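Local coordinates for protein putative hydrolase (Chloroflexus aurantiacus J-10-fl, PDB 3CMN) that is a putative hydrolase of the zincin-like metallopeptidase family and probably cleaves peptide bonds with the help of a metal ion, at residues T200-L205 / D255-L260; E207-L212 / T308-K313; F190-Y195 / S262-Y267. All coordinates share one frame; numbering follows the deposited sequence.

Helix 248-279 ties interaction 1 to interaction 3: its 255-260 turns meet helix 197-210, and the following turns at 262-267 meet the end of helix 174-193, the two contact centres about 12 Å apart. Interaction 2 lies farther along helix 197-210, its centre about 11 Å from that of interaction 1, and the two touch directly where Ile-257 CD1 packs 3.5 Å from Leu-310 CD2. Interactions 2 and 3 are about 21 Å apart between centres and do not touch. Interaction 3 lies beside the probable active site, since helix 174-193 carries an HExxH pattern, His-184, Glu-185 and His-188, which binds no metal in this model.

Interaction 1: T200-L205 / D255-L260; sequences TYFREL and DRIQAL
Leu-205 and Ile-257 sit where the two backbones come nearest, their CA atoms 6.8 Å apart. The helices containing them run roughly antiparallel, at 147° between their N-to-C directions, with the axes of the short segments 10.5 Å apart. This is an antiparallel helix pair in a mainly helical protein of the zincin-like metallopeptidase family, made by helix 197-210 and the long helix 248-279, with much of the intervening chain not modelled. The side chains of Leu-205 and Ile-257 lie alongside one another, pointing opposite ways, and Leu-205 CD1 settles 3.6 Å from Ile-257 CG1. The other branch of the leucine, CD2, lies across the aliphatic part of Arg-256, whose chain is extended from CG to NE.

Leu-260 reaches back with one methyl, CD2, which comes 3.9 Å from Phe-202 CD1. With CG anti to the backbone N (chi1 -172°), the end of the phenylalanine ring comes nearer the other helix than its base. At its edge the same ring meets Ile-257 CG2. Phe-305 of helix 283-307 closes against both Phe-202 and Ile-257, so a third helix joins the buried side, while Pro-343 and Leu-346 lie against Tyr-201.

Toward the surface the contact becomes polar. Tyr-201 reaches across to Arg-256, and its ring stands steeply to the guanidinium plane, with Leu-205 CG above one face, toward the rim. Arg-256 NH1 donates to Tyr-201 OH over 3.0 Å in a fairly straight bond, 162° at the hydrogen, with the hydroxyl almost in the guanidinium plane. The arginine is also engaged through its backbone: a water at the edge of the tyrosine ring, 2.8 Å from Tyr-201 OH, donates to Arg-256 O across 2.7 Å.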
ATOM      1  N   THR A 200      -4.113   5.922  13.228  1.00 36.33           N
ATOM      2  CA  THR A 200      -3.722   6.581  14.466  1.00 36.05           C
ATOM      3  C   THR A 200      -2.448   5.901  14.949  1.00 36.67           C
ATOM      4  O   THR A 200      -1.454   6.561  15.268  1.00 38.33           O
ATOM      5  CB  THR A 200      -4.803   6.423  15.550  1.00 37.44           C
ATOM      6  OG1 THR A 200      -6.040   6.958  15.069  1.00 36.00           O
ATOM      7  CG2 THR A 200      -4.394   7.160  16.841  1.00 37.55           C
ATOM      8  N   TYR A 201      -2.489   4.572  14.988  1.00 35.50           N
ATOM      9  CA  TYR A 201      -1.361   3.763  15.419  1.00 34.42           C
ATOM     10  C   TYR A 201      -0.171   3.920  14.483  1.00 35.38           C
ATOM     11  O   TYR A 201       0.985   3.899  14.923  1.00 35.85           O
ATOM     12  CB  TYR A 201      -1.774   2.294  15.483  1.00 33.21           C
ATOM     13  CG  TYR A 201      -0.642   1.350  15.814  1.00 31.76           C
ATOM     14  CD1 TYR A 201       0.068   1.465  17.014  1.00 30.55           C
ATOM     15  CD2 TYR A 201      -0.280   0.335  14.930  1.00 31.02           C
ATOM     16  CE1 TYR A 201       1.108   0.589  17.322  1.00 30.46           C
ATOM     17  CE2 TYR A 201       0.755  -0.543  15.227  1.00 32.23           C
ATOM     18  CZ  TYR A 201       1.448  -0.414  16.426  1.00 32.40           C
ATOM     19  OH  TYR A 201       2.468  -1.305  16.707  1.00 32.64           O
ATOM     20  N   PHE A 202      -0.442   4.080  13.192  1.00 34.67           N
ATOM     21  CA  PHE A 202       0.639   4.245  12.229  1.00 35.62           C
ATOM     22  C   PHE A 202       1.249   5.631  12.436  1.00 36.14           C
ATOM     23  O   PHE A 202       2.468   5.798  12.410  1.00 35.48           O
ATOM     24  CB  PHE A 202       0.121   4.074  10.790  1.00 37.03           C
ATOM     25  CG  PHE A 202       1.214   4.031   9.748  1.00 38.98           C
ATOM     26  CD1 PHE A 202       2.445   3.420  10.020  1.00 40.22           C
ATOM     27  CD2 PHE A 202       1.017   4.591   8.491  1.00 40.80           C
ATOM     28  CE1 PHE A 202       3.457   3.372   9.052  1.00 39.41           C
ATOM     29  CE2 PHE A 202       2.027   4.548   7.508  1.00 41.50           C
ATOM     30  CZ  PHE A 202       3.244   3.940   7.793  1.00 40.53           C
ATOM     31  N   ARG A 203       0.404   6.628  12.666  1.00 38.63           N
ATOM     32  CA  ARG A 203       0.931   7.964  12.900  1.00 41.37           C
ATOM     33  C   ARG A 203       1.710   7.966  14.211  1.00 41.85           C
ATOM     34  O   ARG A 203       2.703   8.671  14.339  1.00 43.43           O
ATOM     35  CB  ARG A 203      -0.187   9.008  12.936  1.00 42.22           C
ATOM     36  CG  ARG A 203      -0.437   9.653  11.591  1.00 47.21           C
ATOM     37  CD  ARG A 203      -1.398  10.839  11.693  1.00 52.26           C
ATOM     38  NE  ARG A 203      -2.803  10.437  11.729  1.00 54.84           N
ATOM     39  CZ  ARG A 203      -3.473   9.979  10.673  1.00 57.16           C
ATOM     40  NH1 ARG A 203      -2.873   9.868   9.484  1.00 58.19           N
ATOM     41  NH2 ARG A 203      -4.740   9.608  10.800  1.00 58.47           N
ATOM     42  N   GLU A 204       1.262   7.168  15.179  1.00 42.16           N
ATOM     43  CA  GLU A 204       1.948   7.077  16.467  1.00 42.56           C
ATOM     44  C   GLU A 204       3.364   6.561  16.252  1.00 41.68           C
ATOM     45  O   GLU A 204       4.326   7.158  16.727  1.00 42.93           O
ATOM     46  CB  GLU A 204       1.220   6.121  17.419  1.00 41.12           C
ATOM     47  CG  GLU A 204      -0.108   6.624  17.956  1.00 43.55           C
ATOM     48  CD  GLU A 204      -0.859   5.555  18.742  1.00 43.58           C
ATOM     49  OE1 GLU A 204      -0.323   5.051  19.750  1.00 46.28           O
ATOM     50  OE2 GLU A 204      -1.990   5.211  18.350  1.00 44.86           O
ATOM     51  N   LEU A 205       3.480   5.446  15.537  1.00 42.17           N
ATOM     52  CA  LEU A 205       4.775   4.823  15.264  1.00 41.60           C
ATOM     53  C   LEU A 205       5.754   5.759  14.578  1.00 41.39           C
ATOM     54  O   LEU A 205       6.958   5.689  14.810  1.00 41.16           O
ATOM     55  CB  LEU A 205       4.604   3.578  14.387  1.00 41.42           C
ATOM     56  CG  LEU A 205       3.724   2.435  14.882  1.00 40.69           C
ATOM     57  CD1 LEU A 205       3.845   1.244  13.935  1.00 40.07           C
ATOM     58  CD2 LEU A 205       4.160   2.041  16.278  1.00 41.55           C
ATOM     59  N   ASP A 255      10.545  -2.593  14.177  1.00 47.14           N
ATOM     60  CA  ASP A 255       9.961  -3.921  14.306  1.00 46.83           C
ATOM     61  C   ASP A 255       8.443  -3.849  14.164  1.00 45.09           C
ATOM     62  O   ASP A 255       7.841  -4.651  13.457  1.00 44.41           O
ATOM     63  CB  ASP A 255      10.337  -4.503  15.667  1.00 49.33           C
ATOM     64  CG  ASP A 255      10.273  -6.016  15.693  1.00 54.70           C
ATOM     65  OD1 ASP A 255       9.259  -6.590  15.225  1.00 56.01           O
ATOM     66  OD2 ASP A 255      11.239  -6.634  16.194  1.00 57.05           O
ATOM     67  N   ARG A 256       7.838  -2.874  14.839  1.00 44.18           N
ATOM     68  CA  ARG A 256       6.394  -2.665  14.800  1.00 44.85           C
ATOM     69  C   ARG A 256       5.902  -2.209  13.421  1.00 43.75           C
ATOM     70  O   ARG A 256       4.941  -2.756  12.885  1.00 42.94           O
ATOM     71  CB  ARG A 256       5.977  -1.626  15.850  1.00 45.49           C
ATOM     72  CG  ARG A 256       5.912  -2.157  17.278  1.00 47.53           C
ATOM     73  CD  ARG A 256       5.415  -1.070  18.220  1.00 49.56           C
ATOM     74  NE  ARG A 256       5.316  -1.507  19.612  1.00 49.31           N
ATOM     75  CZ  ARG A 256       4.232  -2.050  20.165  1.00 50.10           C
ATOM     76  NH1 ARG A 256       3.124  -2.235  19.451  1.00 49.95           N
ATOM     77  NH2 ARG A 256       4.254  -2.399  21.444  1.00 50.63           N
ATOM     78  N   ILE A 257       6.555  -1.199  12.858  1.00 43.00           N
ATOM     79  CA  ILE A 257       6.185  -0.684  11.544  1.00 42.27           C
ATOM     80  C   ILE A 257       6.296  -1.826  10.541  1.00 42.55           C
ATOM     81  O   ILE A 257       5.416  -2.017   9.693  1.00 43.60           O
ATOM     82  CB  ILE A 257       7.121   0.470  11.107  1.00 41.83           C
ATOM     83  CG1 ILE A 257       6.920   1.669  12.032  1.00 41.70           C
ATOM     84  CG2 ILE A 257       6.842   0.859   9.646  1.00 41.18           C
ATOM     85  CD1 ILE A 257       7.941   2.774  11.849  1.00 43.54           C
ATOM     86  N   GLN A 258       7.378  -2.591  10.658  1.00 40.40           N
ATOM     87  CA  GLN A 258       7.609  -3.722   9.782  1.00 40.47           C
ATOM     88  C   GLN A 258       6.527  -4.785   9.938  1.00 39.39           C
ATOM     89  O   GLN A 258       6.015  -5.292   8.941  1.00 40.50           O
ATOM     90  CB  GLN A 258       8.986  -4.319  10.059  1.00 40.16           C
ATOM     91  CG  GLN A 258      10.122  -3.494   9.480  1.00 43.95           C
ATOM     92  CD  GLN A 258      11.485  -3.959   9.950  1.00 46.51           C
ATOM     93  OE1 GLN A 258      11.714  -5.156  10.137  1.00 46.64           O
ATOM     94  NE2 GLN A 258      12.407  -3.015  10.126  1.00 44.95           N
ATOM     95  N   ALA A 259       6.168  -5.120  11.176  1.00 37.12           N
ATOM     96  CA  ALA A 259       5.141  -6.130  11.398  1.00 35.08           C
ATOM     97  C   ALA A 259       3.765  -5.663  10.909  1.00 32.54           C
ATOM     98  O   ALA A 259       2.982  -6.459  10.418  1.00 33.47           O
ATOM     99  CB  ALA A 259       5.089  -6.516  12.878  1.00 35.06           C
ATOM    100  N   LEU A 260       3.471  -4.374  11.038  1.00 32.76           N
ATOM    101  CA  LEU A 260       2.188  -3.837  10.574  1.00 32.14           C
ATOM    102  C   LEU A 260       2.132  -3.910   9.041  1.00 32.36           C
ATOM    103  O   LEU A 260       1.172  -4.403   8.465  1.00 33.07           O
ATOM    104  CB  LEU A 260       2.017  -2.378  11.035  1.00 29.79           C
ATOM    105  CG  LEU A 260       0.864  -1.567  10.411  1.00 31.32           C
ATOM    106  CD1 LEU A 260      -0.495  -2.108  10.905  1.00 25.90           C
ATOM    107  CD2 LEU A 260       1.004  -0.081  10.787  1.00 29.94           C
TER
HETATM  108  O   HOH W   1       2.964  -3.186  14.633  1.00 35.27           O

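Interaction 2: E207-L212 / T308-K313; sequences EQNFAL and TGLDLK
Leu-310 meets both Asn-209 and Phe-210. Its CG lies 3.7 Å from Asn-209 ND2, and its CD1 comes up to Phe-210 CZ at 4.2 Å, the phenylalanine standing nearly perpendicular to the leucine. The asparagine amide is turned so that ND2 also stands above one face of the Phe-210 ring, toward the rim; with CG anti to the backbone N (chi1 165°), the amide is carried out between ring and leucine. At the edge of that ring, in its plane, lies a backbone oxygen: Thr-308 O is 3.9 Å from Phe-210 CE2.

That backbone is set by the way helix 283-307 ends. Gly-309, with a positive phi of 112°, completes a Schellman motif, and the chain then turns off through Leu-310. The Thr-308 hydroxyl hydrogen-bonds to the carbonyls of Phe-305 and Val-304 in the last helical turn, its single proton going to one or shared between them. Further on, Asp-311, at the centre of an inverse gamma turn, pairs with Arg-306 in a salt bridge.

The contact thus joins the C-terminal turn of helix 197-210 to the loop leaving helix 283-307, beside helix 248-279, whose Phe-254 touches Asn-209.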
ATOM      1  N   GLU A 207       5.745   9.152  14.782  1.00 45.07           N
ATOM      2  CA  GLU A 207       6.165  10.139  15.772  1.00 46.60           C
ATOM      3  C   GLU A 207       7.254   9.527  16.646  1.00 46.54           C
ATOM      4  O   GLU A 207       8.278  10.148  16.898  1.00 46.18           O
ATOM      5  CB  GLU A 207       4.987  10.558  16.653  1.00 47.61           C
ATOM      6  CG  GLU A 207       3.834  11.221  15.912  1.00 50.53           C
ATOM      7  CD  GLU A 207       4.176  12.607  15.406  1.00 53.92           C
ATOM      8  OE1 GLU A 207       5.315  13.068  15.650  1.00 55.12           O
ATOM      9  OE2 GLU A 207       3.307  13.241  14.768  1.00 53.96           O
ATOM     10  N   GLN A 208       7.021   8.299  17.096  1.00 47.88           N
ATOM     11  CA  GLN A 208       7.968   7.588  17.943  1.00 49.49           C
ATOM     12  C   GLN A 208       9.373   7.616  17.322  1.00 50.68           C
ATOM     13  O   GLN A 208      10.298   8.207  17.893  1.00 49.91           O
ATOM     14  CB  GLN A 208       7.504   6.142  18.129  1.00 50.42           C
ATOM     15  CG  GLN A 208       8.365   5.309  19.059  1.00 52.74           C
ATOM     16  CD  GLN A 208       7.980   5.456  20.524  1.00 54.76           C
ATOM     17  OE1 GLN A 208       6.917   4.994  20.950  1.00 54.13           O
ATOM     18  NE2 GLN A 208       8.846   6.100  21.302  1.00 55.47           N
ATOM     19  N   ASN A 209       9.515   6.980  16.157  1.00 50.97           N
ATOM     20  CA  ASN A 209      10.782   6.913  15.430  1.00 51.72           C
ATOM     21  C   ASN A 209      11.562   8.220  15.419  1.00 53.43           C
ATOM     22  O   ASN A 209      12.776   8.235  15.628  1.00 53.10           O
ATOM     23  CB  ASN A 209      10.535   6.510  13.979  1.00 51.40           C
ATOM     24  CG  ASN A 209      11.743   6.779  13.089  1.00 51.11           C
ATOM     25  OD1 ASN A 209      12.761   6.088  13.173  1.00 52.02           O
ATOM     26  ND2 ASN A 209      11.638   7.803  12.245  1.00 48.40           N
ATOM     27  N   PHE A 210      10.854   9.314  15.160  1.00 55.20           N
ATOM     28  CA  PHE A 210      11.461  10.635  15.086  1.00 56.97           C
ATOM     29  C   PHE A 210      11.936  11.248  16.399  1.00 58.44           C
ATOM     30  O   PHE A 210      12.642  12.258  16.393  1.00 57.60           O
ATOM     31  CB  PHE A 210      10.495  11.587  14.372  1.00 57.00           C
ATOM     32  CG  PHE A 210      10.336  11.288  12.898  1.00 57.74           C
ATOM     33  CD1 PHE A 210       9.073  11.074  12.349  1.00 58.14           C
ATOM     34  CD2 PHE A 210      11.455  11.193  12.065  1.00 57.55           C
ATOM     35  CE1 PHE A 210       8.918  10.760  10.990  1.00 58.13           C
ATOM     36  CE2 PHE A 210      11.313  10.878  10.700  1.00 57.41           C
ATOM     37  CZ  PHE A 210      10.045  10.665  10.164  1.00 57.90           C
ATOM     38  N   ALA A 211      11.559  10.637  17.524  1.00 60.16           N
ATOM     39  CA  ALA A 211      11.976  11.125  18.828  1.00 61.46           C
ATOM     40  C   ALA A 211      13.490  11.065  18.983  1.00 62.04           C
ATOM     41  O   ALA A 211      14.058  11.481  19.989  1.00 62.73           O
ATOM     42  CB  ALA A 211      11.298  10.331  19.933  1.00 62.39           C
ATOM     43  N   LEU A 212      14.148  10.546  17.963  1.00 63.33           N
ATOM     44  CA  LEU A 212      15.610  10.446  17.918  1.00 63.51           C
ATOM     45  C   LEU A 212      16.138  10.517  16.483  1.00 63.25           C
ATOM     46  O   LEU A 212      15.668  11.352  15.689  1.00 62.08           O
ATOM     47  CB  LEU A 212      16.083   9.148  18.581  1.00 63.44           C
ATOM     48  CG  LEU A 212      15.720   8.961  20.056  1.00 20.00           C
ATOM     49  CD1 LEU A 212      16.247   7.632  20.575  1.00 20.00           C
ATOM     50  CD2 LEU A 212      16.259  10.112  20.892  1.00 20.00           C
ATOM     51  N   THR A 308      12.923   9.118   3.774  1.00 42.68           N
ATOM     52  CA  THR A 308      12.392  10.035   4.778  1.00 44.08           C
ATOM     53  C   THR A 308      12.982   9.865   6.178  1.00 45.39           C
ATOM     54  O   THR A 308      12.637  10.611   7.090  1.00 46.12           O
ATOM     55  CB  THR A 308      10.858   9.922   4.877  1.00 44.35           C
ATOM     56  OG1 THR A 308      10.488   8.553   5.072  1.00 44.62           O
ATOM     57  CG2 THR A 308      10.212  10.443   3.615  1.00 45.82           C
ATOM     58  N   GLY A 309      13.858   8.885   6.365  1.00 46.05           N
ATOM     59  CA  GLY A 309      14.459   8.724   7.679  1.00 47.52           C
ATOM     60  C   GLY A 309      14.106   7.503   8.502  1.00 48.94           C
ATOM     61  O   GLY A 309      14.392   7.475   9.704  1.00 50.15           O
ATOM     62  N   LEU A 310      13.475   6.510   7.879  1.00 48.65           N
ATOM     63  CA  LEU A 310      13.124   5.270   8.564  1.00 49.14           C
ATOM     64  C   LEU A 310      13.937   4.168   7.892  1.00 50.23           C
ATOM     65  O   LEU A 310      13.473   3.523   6.947  1.00 49.88           O
ATOM     66  CB  LEU A 310      11.627   4.972   8.439  1.00 47.61           C
ATOM     67  CG  LEU A 310      10.705   5.918   9.208  1.00 48.42           C
ATOM     68  CD1 LEU A 310      10.150   6.975   8.263  1.00 48.30           C
ATOM     69  CD2 LEU A 310       9.578   5.124   9.849  1.00 47.47           C
ATOM     70  N   ASP A 311      15.157   3.960   8.381  1.00 51.96           N
ATOM     71  CA  ASP A 311      16.045   2.962   7.802  1.00 53.21           C
ATOM     72  C   ASP A 311      15.712   1.542   8.218  1.00 52.91           C
ATOM     73  O   ASP A 311      16.586   0.790   8.656  1.00 54.42           O
ATOM     74  CB  ASP A 311      17.497   3.283   8.155  1.00 55.02           C
ATOM     75  CG  ASP A 311      18.488   2.545   7.267  1.00 57.66           C
ATOM     76  OD1 ASP A 311      18.966   1.457   7.660  1.00 59.46           O
ATOM     77  OD2 ASP A 311      18.774   3.047   6.158  1.00 58.66           O
ATOM     78  N   LEU A 312      14.445   1.177   8.064  1.00 51.54           N
ATOM     79  CA  LEU A 312      13.978  -0.157   8.403  1.00 50.59           C
ATOM     80  C   LEU A 312      14.050  -1.059   7.176  1.00 50.85           C
ATOM     81  O   LEU A 312      14.491  -0.631   6.111  1.00 50.02           O
ATOM     82  CB  LEU A 312      12.546  -0.082   8.923  1.00 49.23           C
ATOM     83  CG  LEU A 312      11.593   0.848   8.168  1.00 48.13           C
ATOM     84  CD1 LEU A 312      11.236   0.293   6.793  1.00 45.94           C
ATOM     85  CD2 LEU A 312      10.358   1.019   9.013  1.00 47.66           C
ATOM     86  N   LYS A 313      13.627  -2.303   7.335  1.00 51.66           N
ATOM     87  CA  LYS A 313      13.644  -3.244   6.227  1.00 52.66           C
ATOM     88  C   LYS A 313      12.342  -4.032   6.157  1.00 53.93           C
ATOM     89  O   LYS A 313      12.015  -4.750   7.092  1.00 55.11           O
ATOM     90  CB  LYS A 313      14.839  -4.190   6.348  1.00 20.00           C
ATOM     91  CG  LYS A 313      14.938  -5.211   5.228  1.00 20.00           C
ATOM     92  CD  LYS A 313      16.146  -6.114   5.412  1.00 20.00           C
ATOM     93  CE  LYS A 313      16.252  -7.129   4.285  1.00 20.00           C
ATOM     94  NZ  LYS A 313      17.443  -8.009   4.441  1.00 20.00           N
TER

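Interaction 3: F190-Y195 / S262-Y267; sequences FEFEAY and SLIEGY
Phe-192 lays the far end of its ring against the Ile-264 side chain, the two crossing at about a right angle. Its CZ is 3.7 Å from Ile-264 CD1, and the neighbouring ring carbon CE1 is 3.9 Å from Ile-264 CG2, so both branches of the isoleucine are used. On the phenylalanine, CG lies anti to the carbonyl carbon (chi1 -81°), which brings the ring tip nearer to the other helix than its own backbone is. The Phe-192 ring also meets that of Tyr-142.

Glu-191 is the other reaching side chain. Extended beyond CG, it carries its acid group from helix 174-193 straight to the backbone of helix 248-279, where the CA atoms of Glu-191 and Ile-264 are 6.7 Å apart. Glu-191 OE1 is modelled 2.4 Å from Ile-264 O, a very short separation that is doubtful in detail, and the same oxygen lies 3.7 Å from Ile-264 CG2.

Helix 174-193 bears the HExxH pattern that, in zincin-like peptidases, supplies two histidine metal ligands and a glutamate. Glu-191 follows the pattern in sequence, and its side chain touches residues of it, which puts this helix-to-helix contact next to the probable metal site.

Beyond the acid group, Tyr-267 brings its CB to 3.8 Å from Glu-191 OE1. Its ring meets Trp-340 edge-to-face, and Tyr-195 stacks on that same tryptophan, which also touches Glu-191. Tyr-267 packs in addition on Leu-63 of helix 41-63 and on Val-324 of helix 319-331.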
ATOM      1  N   PHE A 190      -9.915  -0.870   3.023  1.00 31.69           N
ATOM      2  CA  PHE A 190     -10.573  -1.443   4.186  1.00 31.94           C
ATOM      3  C   PHE A 190      -9.558  -1.584   5.331  1.00 33.32           C
ATOM      4  O   PHE A 190      -9.810  -1.148   6.447  1.00 33.63           O
ATOM      5  CB  PHE A 190     -11.158  -2.825   3.843  1.00 31.87           C
ATOM      6  CG  PHE A 190     -12.596  -2.789   3.366  1.00 33.26           C
ATOM      7  CD1 PHE A 190     -12.917  -2.333   2.087  1.00 31.43           C
ATOM      8  CD2 PHE A 190     -13.630  -3.195   4.211  1.00 33.81           C
ATOM      9  CE1 PHE A 190     -14.240  -2.275   1.655  1.00 32.89           C
ATOM     10  CE2 PHE A 190     -14.974  -3.142   3.789  1.00 34.76           C
ATOM     11  CZ  PHE A 190     -15.278  -2.681   2.510  1.00 33.97           C
ATOM     12  N   GLU A 191      -8.406  -2.185   5.038  1.00 34.04           N
ATOM     13  CA  GLU A 191      -7.366  -2.397   6.036  1.00 34.13           C
ATOM     14  C   GLU A 191      -6.905  -1.090   6.679  1.00 35.39           C
ATOM     15  O   GLU A 191      -6.581  -1.057   7.866  1.00 35.21           O
ATOM     16  CB  GLU A 191      -6.164  -3.111   5.418  1.00 34.93           C
ATOM     17  CG  GLU A 191      -6.484  -4.462   4.796  1.00 37.41           C
ATOM     18  CD  GLU A 191      -5.255  -5.129   4.207  1.00 38.44           C
ATOM     19  OE1 GLU A 191      -4.462  -5.712   4.970  1.00 38.65           O
ATOM     20  OE2 GLU A 191      -5.075  -5.051   2.973  1.00 41.30           O
ATOM     21  N   PHE A 192      -6.885  -0.014   5.897  1.00 36.10           N
ATOM     22  CA  PHE A 192      -6.462   1.283   6.410  1.00 36.21           C
ATOM     23  C   PHE A 192      -7.569   2.142   6.981  1.00 36.31           C
ATOM     24  O   PHE A 192      -7.295   3.036   7.783  1.00 37.76           O
ATOM     25  CB  PHE A 192      -5.748   2.104   5.324  1.00 35.96           C
ATOM     26  CG  PHE A 192      -4.307   1.728   5.123  1.00 35.64           C
ATOM     27  CD1 PHE A 192      -3.945   0.817   4.145  1.00 34.92           C
ATOM     28  CD2 PHE A 192      -3.316   2.267   5.937  1.00 37.08           C
ATOM     29  CE1 PHE A 192      -2.625   0.441   3.973  1.00 33.02           C
ATOM     30  CE2 PHE A 192      -1.980   1.897   5.773  1.00 37.19           C
ATOM     31  CZ  PHE A 192      -1.638   0.980   4.787  1.00 34.46           C
ATOM     32  N   GLU A 193      -8.811   1.883   6.584  1.00 36.70           N
ATOM     33  CA  GLU A 193      -9.923   2.708   7.042  1.00 38.10           C
ATOM     34  C   GLU A 193     -11.065   2.025   7.786  1.00 37.11           C
ATOM     35  O   GLU A 193     -11.792   2.684   8.520  1.00 36.96           O
ATOM     36  CB  GLU A 193     -10.481   3.489   5.847  1.00 41.88           C
ATOM     37  CG  GLU A 193      -9.400   4.264   5.096  1.00 48.31           C
ATOM     38  CD  GLU A 193      -9.846   4.737   3.721  1.00 52.64           C
ATOM     39  OE1 GLU A 193     -10.312   3.891   2.932  1.00 54.59           O
ATOM     40  OE2 GLU A 193      -9.725   5.948   3.425  1.00 55.07           O
ATOM     41  N   ALA A 194     -11.236   0.719   7.607  1.00 37.42           N
ATOM     42  CA  ALA A 194     -12.324   0.017   8.289  1.00 37.53           C
ATOM     43  C   ALA A 194     -12.064  -0.116   9.798  1.00 37.13           C
ATOM     44  O   ALA A 194     -12.992  -0.309  10.574  1.00 37.74           O
ATOM     45  CB  ALA A 194     -12.540  -1.363   7.652  1.00 36.28           C
ATOM     46  N   TYR A 195     -10.799  -0.024  10.204  1.00 37.01           N
ATOM     47  CA  TYR A 195     -10.414  -0.100  11.608  1.00 36.07           C
ATOM     48  C   TYR A 195      -9.776   1.247  11.893  1.00 36.34           C
ATOM     49  O   TYR A 195      -8.638   1.485  11.532  1.00 36.32           O
ATOM     50  CB  TYR A 195      -9.406  -1.229  11.812  1.00 36.94           C
ATOM     51  CG  TYR A 195      -9.783  -2.473  11.042  1.00 37.99           C
ATOM     52  CD1 TYR A 195      -9.157  -2.780   9.836  1.00 39.05           C
ATOM     53  CD2 TYR A 195     -10.832  -3.294  11.468  1.00 38.42           C
ATOM     54  CE1 TYR A 195      -9.568  -3.868   9.065  1.00 39.12           C
ATOM     55  CE2 TYR A 195     -11.255  -4.384  10.706  1.00 38.94           C
ATOM     56  CZ  TYR A 195     -10.617  -4.664   9.499  1.00 41.44           C
ATOM     57  OH  TYR A 195     -11.027  -5.729   8.715  1.00 42.42           O
ATOM     58  N   SER A 262       3.740  -5.819   7.109  1.00 36.49           N
ATOM     59  CA  SER A 262       3.677  -7.227   6.737  1.00 37.20           C
ATOM     60  C   SER A 262       2.264  -7.817   6.845  1.00 37.07           C
ATOM     61  O   SER A 262       1.787  -8.496   5.931  1.00 37.53           O
ATOM     62  CB  SER A 262       4.629  -8.027   7.607  1.00 37.89           C
ATOM     63  OG  SER A 262       4.567  -9.395   7.257  1.00 43.19           O
ATOM     64  N   LEU A 263       1.593  -7.559   7.962  1.00 35.83           N
ATOM     65  CA  LEU A 263       0.237  -8.058   8.160  1.00 33.99           C
ATOM     66  C   LEU A 263      -0.720  -7.442   7.133  1.00 33.64           C
ATOM     67  O   LEU A 263      -1.577  -8.123   6.561  1.00 32.42           O
ATOM     68  CB  LEU A 263      -0.250  -7.712   9.567  1.00 34.20           C
ATOM     69  CG  LEU A 263      -1.692  -8.167   9.751  1.00 34.57           C
ATOM     70  CD1 LEU A 263      -1.685  -9.634  10.121  1.00 35.36           C
ATOM     71  CD2 LEU A 263      -2.381  -7.345  10.804  1.00 37.21           C
ATOM     72  N   ILE A 264      -0.587  -6.138   6.928  1.00 32.81           N
ATOM     73  CA  ILE A 264      -1.424  -5.448   5.967  1.00 35.00           C
ATOM     74  C   ILE A 264      -1.317  -6.126   4.585  1.00 36.87           C
ATOM     75  O   ILE A 264      -2.341  -6.343   3.928  1.00 37.88           O
ATOM     76  CB  ILE A 264      -1.030  -3.947   5.890  1.00 35.03           C
ATOM     77  CG1 ILE A 264      -1.524  -3.235   7.161  1.00 34.05           C
ATOM     78  CG2 ILE A 264      -1.607  -3.306   4.641  1.00 33.67           C
ATOM     79  CD1 ILE A 264      -1.267  -1.747   7.193  1.00 31.46           C
ATOM     80  N   GLU A 265      -0.096  -6.475   4.162  1.00 37.19           N
ATOM     81  CA  GLU A 265       0.113  -7.132   2.867  1.00 39.18           C
ATOM     82  C   GLU A 265      -0.374  -8.574   2.880  1.00 37.95           C
ATOM     83  O   GLU A 265      -1.088  -9.004   1.971  1.00 38.38           O
ATOM     84  CB  GLU A 265       1.594  -7.113   2.465  1.00 42.28           C
ATOM     85  CG  GLU A 265       2.133  -5.730   2.129  1.00 46.68           C
ATOM     86  CD  GLU A 265       1.352  -5.056   1.012  1.00 49.37           C
ATOM     87  OE1 GLU A 265       1.289  -5.633  -0.096  1.00 50.23           O
ATOM     88  OE2 GLU A 265       0.802  -3.954   1.246  1.00 49.95           O
ATOM     89  N   GLY A 266       0.014  -9.308   3.918  1.00 36.92           N
ATOM     90  CA  GLY A 266      -0.385 -10.696   4.052  1.00 35.39           C
ATOM     91  C   GLY A 266      -1.883 -10.877   4.208  1.00 35.45           C
ATOM     92  O   GLY A 266      -2.479 -11.756   3.585  1.00 35.51           O
ATOM     93  N   TYR A 267      -2.508 -10.049   5.033  1.00 36.41           N
ATOM     94  CA  TYR A 267      -3.944 -10.161   5.219  1.00 36.14           C
ATOM     95  C   TYR A 267      -4.625  -9.747   3.922  1.00 37.33           C
ATOM     96  O   TYR A 267      -5.637 -10.325   3.525  1.00 37.41           O
ATOM     97  CB  TYR A 267      -4.427  -9.255   6.349  1.00 36.32           C
ATOM     98  CG  TYR A 267      -5.632  -9.821   7.057  1.00 35.44           C
ATOM     99  CD1 TYR A 267      -5.485 -10.522   8.254  1.00 35.10           C
ATOM    100  CD2 TYR A 267      -6.913  -9.695   6.518  1.00 34.61           C
ATOM    101  CE1 TYR A 267      -6.575 -11.083   8.903  1.00 36.20           C
ATOM    102  CE2 TYR A 267      -8.021 -10.255   7.159  1.00 35.73           C
ATOM    103  CZ  TYR A 267      -7.841 -10.954   8.362  1.00 36.80           C
ATOM    104  OH  TYR A 267      -8.911 -11.530   9.032  1.00 36.68           O
TER